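Local atomic coordinates of VAL-1 (Chlorella virus, PDB entry 3GNE), a protein that cleaves alginate, and probably related polyuronates, by beta-elimination as a viral lyase of polysaccharide lyase family 14. Residues H93-G99 and L211-W217; W19-N25 and S60-D66. All blocks are in the same frame, centred on the assembly; numbering follows the deposited sequence.

In the fold
Interactions 1 and 2 lie in one seven-stranded antiparallel sheet, their centres about 10 Å apart. Strand 59-63 sits between 21-25, its partner in interaction 2, and 212-221, which pairs on its other side with 91-99 in interaction 1. The two contacts are therefore bridged by backbone: Trp217 N lies 2.8 Å from Phe61 O, and Phe215 N lies 2.9 Å from Ala63 O, both probable hydrogen bonds. Interaction 1 is buried near the middle of the sheet, whereas interaction 2 is at one of its two outermost strands, 21-25. A glycerol, probably from the crystallisation liquor, is bonded to Asp216 of interaction 1; the Trp19 side chain lies about 4 Å from a bound glycerol.

Interaction 1: residues H93-G99 and L211-W217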
loop_
_atom_site.group_PDB
_atom_site.type_symbol
_atom_site.label_atom_id
_atom_site.label_comp_id
_atom_site.label_asym_id
_atom_site.label_seq_id
_atom_site.Cartn_x
_atom_site.Cartn_y
_atom_site.Cartn_z
ATOM N N HIS A 93 4.393 2.463 0.952
ATOM C CA HIS A 93 4.626 1.441 -0.074
ATOM C C HIS A 93 3.500 1.498 -1.087
ATOM O O HIS A 93 3.630 2.116 -2.145
ATOM C CB HIS A 93 4.726 0.048 0.570
ATOM C CG HIS A 93 6.042 -0.190 1.239
ATOM N ND1 HIS A 93 6.311 -1.419 1.797
ATOM C CD2 HIS A 93 7.119 0.606 1.451
ATOM C CE1 HIS A 93 7.528 -1.348 2.312
ATOM N NE2 HIS A 93 8.059 -0.146 2.140
ATOM N N GLY A 94 2.335 0.911 -0.754
ATOM C CA GLY A 94 1.185 0.908 -1.637
ATOM C C GLY A 94 0.078 0.107 -0.993
ATOM O O GLY A 94 0.174 -0.281 0.167
ATOM N N GLY A 95 -0.973 -0.150 -1.760
ATOM C CA GLY A 95 -2.091 -0.922 -1.172
ATOM C C GLY A 95 -3.250 -0.894 -2.141
ATOM O O GLY A 95 -3.101 -0.778 -3.348
ATOM N N THR A 96 -4.420 -1.042 -1.577
ATOM C CA THR A 96 -5.630 -1.234 -2.351
ATOM C C THR A 96 -6.554 -0.057 -2.202
ATOM O O THR A 96 -6.651 0.520 -1.136
ATOM C CB THR A 96 -6.282 -2.534 -1.810
ATOM O OG1 THR A 96 -7.269 -3.023 -2.671
ATOM C CG2 THR A 96 -6.929 -2.177 -0.495
ATOM N N PHE A 97 -7.227 0.300 -3.310
ATOM C CA PHE A 97 -8.262 1.334 -3.287
ATOM C C PHE A 97 -9.625 0.698 -3.530
ATOM O O PHE A 97 -9.697 -0.301 -4.250
ATOM C CB PHE A 97 -7.984 2.410 -4.355
ATOM C CG PHE A 97 -6.984 3.461 -3.819
ATOM C CD1 PHE A 97 -5.666 3.121 -3.551
ATOM C CD2 PHE A 97 -7.396 4.780 -3.604
ATOM C CE1 PHE A 97 -4.761 4.091 -3.094
ATOM C CE2 PHE A 97 -6.531 5.755 -3.126
ATOM C CZ PHE A 97 -5.221 5.388 -2.862
ATOM N N ILE A 98 -10.625 1.279 -2.868
ATOM C CA ILE A 98 -12.009 0.830 -2.855
ATOM C C ILE A 98 -12.866 1.830 -3.621
ATOM O O ILE A 98 -12.699 3.023 -3.342
ATOM C CB ILE A 98 -12.587 0.803 -1.428
ATOM C CG1 ILE A 98 -11.906 -0.180 -0.484
ATOM C CG2 ILE A 98 -14.077 0.467 -1.474
ATOM C CD1 ILE A 98 -11.452 -1.375 -1.300
ATOM N N GLY A 99 -13.747 1.387 -4.504
ATOM C CA GLY A 99 -14.719 2.345 -5.072
ATOM C C GLY A 99 -14.008 3.307 -6.027
ATOM O O GLY A 99 -13.090 2.939 -6.779
ATOM N N LEU A 211 -16.567 -1.547 -4.681
ATOM C CA LEU A 211 -15.822 -2.694 -4.179
ATOM C C LEU A 211 -14.350 -2.404 -4.413
ATOM O O LEU A 211 -13.971 -1.282 -4.835
ATOM C CB LEU A 211 -16.282 -3.960 -4.914
ATOM C CG LEU A 211 -17.783 -4.250 -4.821
ATOM C CD1 LEU A 211 -18.088 -5.397 -5.757
ATOM C CD2 LEU A 211 -18.150 -4.568 -3.369
ATOM N N ILE A 212 -13.508 -3.405 -4.141
ATOM C CA ILE A 212 -12.076 -3.156 -4.408
ATOM C C ILE A 212 -11.869 -2.876 -5.889
ATOM O O ILE A 212 -12.395 -3.645 -6.713
ATOM C CB ILE A 212 -11.292 -4.372 -3.932
ATOM C CG1 ILE A 212 -11.446 -4.558 -2.427
ATOM C CG2 ILE A 212 -9.828 -4.226 -4.344
ATOM C CD1 ILE A 212 -11.030 -5.909 -1.863
ATOM N N SER A 213 -11.173 -1.797 -6.192
ATOM C CA SER A 213 -11.107 -1.359 -7.616
ATOM C C SER A 213 -9.732 -1.335 -8.161
ATOM O O SER A 213 -9.620 -1.425 -9.372
ATOM C CB SER A 213 -11.806 -0.006 -7.751
ATOM O OG SER A 213 -11.204 0.953 -6.905
ATOM N N ARG A 214 -8.657 -1.207 -7.366
ATOM C CA ARG A 214 -7.324 -1.276 -7.956
ATOM C C ARG A 214 -6.273 -1.525 -6.898
ATOM O O ARG A 214 -6.504 -1.283 -5.706
ATOM C CB ARG A 214 -6.898 0.008 -8.718
ATOM C CG ARG A 214 -6.613 1.215 -7.801
ATOM C CD ARG A 214 -6.177 2.394 -8.677
ATOM N NE ARG A 214 -5.630 3.552 -7.967
ATOM C CZ ARG A 214 -6.342 4.521 -7.390
ATOM N NH1 ARG A 214 -7.698 4.424 -7.396
ATOM N NH2 ARG A 214 -5.706 5.519 -6.809
ATOM N N PHE A 215 -5.124 -1.994 -7.342
ATOM C CA PHE A 215 -3.880 -1.891 -6.597
ATOM C C PHE A 215 -3.195 -0.594 -6.966
ATOM O O PHE A 215 -3.098 -0.263 -8.155
ATOM C CB PHE A 215 -2.957 -3.057 -6.981
ATOM C CG PHE A 215 -1.631 -3.085 -6.217
ATOM C CD1 PHE A 215 -1.607 -3.229 -4.828
ATOM C CD2 PHE A 215 -0.441 -2.962 -6.957
ATOM C CE1 PHE A 215 -0.380 -3.290 -4.146
ATOM C CE2 PHE A 215 0.761 -3.056 -6.251
ATOM C CZ PHE A 215 0.803 -3.225 -4.875
ATOM N N ASP A 216 -2.771 0.154 -5.948
ATOM C CA ASP A 216 -2.097 1.398 -6.204
ATOM C C ASP A 216 -0.757 1.347 -5.490
ATOM O O ASP A 216 -0.675 1.244 -4.268
ATOM C CB ASP A 216 -2.934 2.549 -5.631
ATOM C CG ASP A 216 -2.419 3.879 -6.167
ATOM O OD1 ASP A 216 -2.808 4.271 -7.290
ATOM O OD2 ASP A 216 -1.588 4.534 -5.542
ATOM N N TRP A 217 0.309 1.408 -6.262
ATOM C CA TRP A 217 1.671 1.431 -5.770
ATOM C C TRP A 217 2.160 2.863 -5.834
ATOM O O TRP A 217 2.104 3.481 -6.879
ATOM C CB TRP A 217 2.595 0.549 -6.635
ATOM C CG TRP A 217 3.951 0.580 -5.987
ATOM C CD1 TRP A 217 5.064 1.254 -6.407
ATOM C CD2 TRP A 217 4.303 -0.117 -4.787
ATOM N NE1 TRP A 217 6.079 1.028 -5.535
ATOM C CE2 TRP A 217 5.666 0.176 -4.528
ATOM C CE3 TRP A 217 3.624 -0.972 -3.933
ATOM C CZ2 TRP A 217 6.358 -0.345 -3.425
ATOM C CZ3 TRP A 217 4.309 -1.497 -2.827
ATOM C CH2 TRP A 217 5.640 -1.191 -2.602
#
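A classic beta bulge interrupts the antiparallel ladder between 93-99 and 211-217, where Ser213 and Arg214 both face Phe97. Phe97 O accepts a straight bond from Ser213 N (2.9 Å) and a weak, longer one from Arg214 N, so one carbonyl oxygen serves both residues of the bulge. Next to the bulge, Gly99 N donates to Leu211 O, and the hydroxyl OG of Ser213, a bulge residue, donates to Gly99 O, each at 2.7 Å; this hydroxyl, set between its backbone N and carbonyl carbon (chi1 58°), thus ties the side chain to the partner strand. On the regular side, Gly95 and Asp216 exchange a pair of backbone bonds.

The face bearing Phe97, Arg214 and Asp216 carries a compact cation-pi arrangement. The extended arginine chain runs beside the phenylalanine and lays its guanidinium flat over the ring, with CZ 4.1 Å from the centroid of Phe97 and the planes 23° apart. In a salt bridge within 211-217, Arg214 NE and NH2 both meet the single oxygen Asp216 OD1, which lies in the guanidinium plane, NE at 3.0 Å; this helps fix the rotation of the guanidinium, while Asp216 CB touches the same phenylalanine at CD1 and CE1. Asp216 OD2 bonds a glycerol. On the other face, Ile98 packs against Ile212, and the carbonyl of His93 stands over one face of the Trp217 ring, O 3.5 Å from CD2.

His93 NE2 is bonded to Tyr81 OH, and Trp217 meets Trp77, Phe235 and Phe238 edge-to-face. Strand 112-119 flanks 91-99 on its far side, and strands 72-80 and 166-173 of the other sheet pack against Ile212, Phe215 and Thr96, closing the interior of the sandwich.

Interaction 2: residues W19-N25 and S60-D66; sequences WNVDGVN and SFSAVPD
With CG anti to its carbonyl carbon (chi1 -85°), Trp19 turns one face of its indole to Pro65, whereas Phe61 holds CG between its backbone N and carbonyl carbon (chi1 63°), with its ring next to Val21. Pro65 CG stands over that face, 3.9 Å from the centroid of the five-membered ring of Trp19 and 20° off the normal, a CH-pi contact. Ala63 CB approaches the benzo side of the same indole, 3.8 Å from Trp19 CE3. Further along, Val21 CG1 meets Phe61 CD1 at 3.9 Å, and Val24 CG2 rests on Phe61 CB, so two valine branches cover the base of this side chain from the same side.

The backbones hold these groups in place. Asp22 and Ser62 form a hydrogen-bonded pair, with the bond from Ser62 N to Asp22 O (2.9 Å) almost straight. Asn25 and Ser60 form a second, Asn25 N reaching Ser60 O at 2.8 Å. On the outer face, weak bonds from Asn25 ND2 to Ser60 OG and Gly23 O link the asparagine amide to both strands. Between the two pairs the register slips by one residue, a beta bulge containing Gly23, whose phi is positive.

Trp19 NE1 is bonded to Ser5 OG, and its ring also touches Phe238 and Met240 of strand 231-241, while Phe61 meets Trp217. This is edge-strand pairing in a beta-sandwich: an irregular outermost strand with polar residues on the outer face and aromatic and aliphatic ones turned to the core, consistent with the concanavalin-like jelly roll of family 14 lyases.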
loop_
_atom_site.group_PDB
_atom_site.type_symbol
_atom_site.label_atom_id
_atom_site.label_comp_id
_atom_site.label_asym_id
_atom_site.label_seq_id
_atom_site.Cartn_x
_atom_site.Cartn_y
_atom_site.Cartn_z
ATOM N N TRP A 19 -1.608 -8.065 -15.225
ATOM C CA TRP A 19 -1.865 -7.079 -14.177
ATOM C C TRP A 19 -2.495 -5.794 -14.723
ATOM O O TRP A 19 -3.041 -5.002 -13.907
ATOM C CB TRP A 19 -0.566 -6.714 -13.413
ATOM C CG TRP A 19 -0.333 -7.707 -12.313
ATOM C CD1 TRP A 19 -0.459 -9.071 -12.383
ATOM C CD2 TRP A 19 0.057 -7.419 -10.974
ATOM N NE1 TRP A 19 -0.173 -9.648 -11.159
ATOM C CE2 TRP A 19 0.148 -8.636 -10.278
ATOM C CE3 TRP A 19 0.331 -6.214 -10.292
ATOM C CZ2 TRP A 19 0.514 -8.704 -8.935
ATOM C CZ3 TRP A 19 0.692 -6.292 -8.950
ATOM C CH2 TRP A 19 0.774 -7.538 -8.274
ATOM N N ASN A 20 -2.421 -5.530 -16.036
ATOM C CA ASN A 20 -3.026 -4.293 -16.574
ATOM C C ASN A 20 -2.468 -3.063 -15.834
ATOM O O ASN A 20 -3.208 -2.234 -15.286
ATOM C CB ASN A 20 -4.532 -4.343 -16.486
ATOM C CG ASN A 20 -5.100 -5.673 -17.016
ATOM O OD1 ASN A 20 -5.832 -6.393 -16.316
ATOM N ND2 ASN A 20 -4.762 -5.925 -18.254
ATOM N N VAL A 21 -1.140 -2.989 -15.837
ATOM C CA VAL A 21 -0.458 -1.874 -15.154
ATOM C C VAL A 21 -0.588 -0.612 -15.974
ATOM O O VAL A 21 -0.397 -0.645 -17.189
ATOM C CB VAL A 21 1.017 -2.202 -14.969
ATOM C CG1 VAL A 21 1.798 -1.003 -14.461
ATOM C CG2 VAL A 21 1.151 -3.359 -13.943
ATOM N N ASP A 22 -0.921 0.469 -15.283
ATOM C CA ASP A 22 -1.065 1.758 -15.970
ATOM C C ASP A 22 -0.477 2.844 -15.050
ATOM O O ASP A 22 -0.175 2.581 -13.871
ATOM C CB ASP A 22 -2.530 2.035 -16.279
ATOM C CG ASP A 22 -2.794 3.010 -17.409
ATOM O OD1 ASP A 22 -1.870 3.442 -18.134
ATOM O OD2 ASP A 22 -4.009 3.347 -17.608
ATOM N N GLY A 23 -0.325 4.039 -15.572
ATOM C CA GLY A 23 0.080 5.153 -14.713
ATOM C C GLY A 23 1.454 4.968 -14.099
ATOM O O GLY A 23 1.674 5.410 -12.946
ATOM N N VAL A 24 2.387 4.361 -14.793
ATOM C CA VAL A 24 3.739 4.144 -14.192
ATOM C C VAL A 24 4.478 5.463 -14.141
ATOM O O VAL A 24 4.725 6.098 -15.175
ATOM C CB VAL A 24 4.513 3.117 -15.005
ATOM C CG1 VAL A 24 5.884 2.832 -14.353
ATOM C CG2 VAL A 24 3.735 1.798 -15.160
ATOM N N ASN A 25 4.841 5.873 -12.943
ATOM C CA ASN A 25 5.788 7.009 -12.816
ATOM C C ASN A 25 7.108 6.390 -12.353
ATOM O O ASN A 25 7.246 6.065 -11.167
ATOM C CB ASN A 25 5.338 8.035 -11.804
ATOM C CG ASN A 25 4.168 8.805 -12.245
ATOM O OD1 ASN A 25 4.249 9.967 -12.647
ATOM N ND2 ASN A 25 2.999 8.172 -12.240
ATOM N N SER A 60 5.749 4.911 -8.890
ATOM C CA SER A 60 4.344 4.537 -8.693
ATOM C C SER A 60 3.827 3.809 -9.918
ATOM O O SER A 60 4.363 3.931 -10.997
ATOM C CB SER A 60 3.513 5.806 -8.413
ATOM O OG SER A 60 3.469 6.623 -9.553
ATOM N N PHE A 61 2.704 3.096 -9.666
ATOM C CA PHE A 61 1.927 2.523 -10.782
ATOM C C PHE A 61 0.587 2.082 -10.209
ATOM O O PHE A 61 0.462 1.895 -9.016
ATOM C CB PHE A 61 2.638 1.341 -11.467
ATOM C CG PHE A 61 2.885 0.134 -10.596
ATOM C CD1 PHE A 61 1.923 -0.898 -10.577
ATOM C CD2 PHE A 61 4.056 -0.024 -9.870
ATOM C CE1 PHE A 61 2.140 -2.041 -9.840
ATOM C CE2 PHE A 61 4.283 -1.151 -9.074
ATOM C CZ PHE A 61 3.303 -2.145 -9.092
ATOM N N SER A 62 -0.405 1.891 -11.097
ATOM C CA SER A 62 -1.620 1.213 -10.639
ATOM C C SER A 62 -1.768 -0.075 -11.445
ATOM O O SER A 62 -1.121 -0.249 -12.481
ATOM C CB SER A 62 -2.847 2.103 -10.820
ATOM O OG SER A 62 -3.015 2.435 -12.204
ATOM N N ALA A 63 -2.643 -0.945 -10.931
ATOM C CA ALA A 63 -2.912 -2.186 -11.627
ATOM C C ALA A 63 -4.309 -2.641 -11.268
ATOM O O ALA A 63 -4.765 -2.476 -10.129
ATOM C CB ALA A 63 -1.917 -3.268 -11.255
ATOM N N VAL A 64 -4.978 -3.272 -12.207
ATOM C CA VAL A 64 -6.284 -3.925 -11.965
ATOM C C VAL A 64 -6.136 -5.341 -12.509
ATOM O O VAL A 64 -6.525 -5.630 -13.645
ATOM C CB VAL A 64 -7.444 -3.156 -12.611
ATOM C CG1 VAL A 64 -8.762 -3.772 -12.210
ATOM C CG2 VAL A 64 -7.478 -1.658 -12.194
ATOM N N PRO A 65 -5.491 -6.251 -11.778
ATOM C CA PRO A 65 -5.130 -7.516 -12.408
ATOM C C PRO A 65 -6.300 -8.393 -12.727
ATOM O O PRO A 65 -7.289 -8.476 -11.993
ATOM C CB PRO A 65 -4.166 -8.150 -11.407
ATOM C CG PRO A 65 -3.642 -6.912 -10.647
ATOM C CD PRO A 65 -4.904 -6.062 -10.444
ATOM N N ASP A 66 -6.133 -9.101 -13.880
ATOM C CA ASP A 66 -7.125 -10.154 -14.165
ATOM C C ASP A 66 -7.130 -11.156 -13.020
ATOM O O ASP A 66 -6.068 -11.673 -12.636
ATOM C CB ASP A 66 -6.720 -10.849 -15.441
ATOM C CG ASP A 66 -6.596 -9.914 -16.610
ATOM O OD1 ASP A 66 -7.194 -8.812 -16.636
ATOM O OD2 ASP A 66 -5.940 -10.289 -17.587
#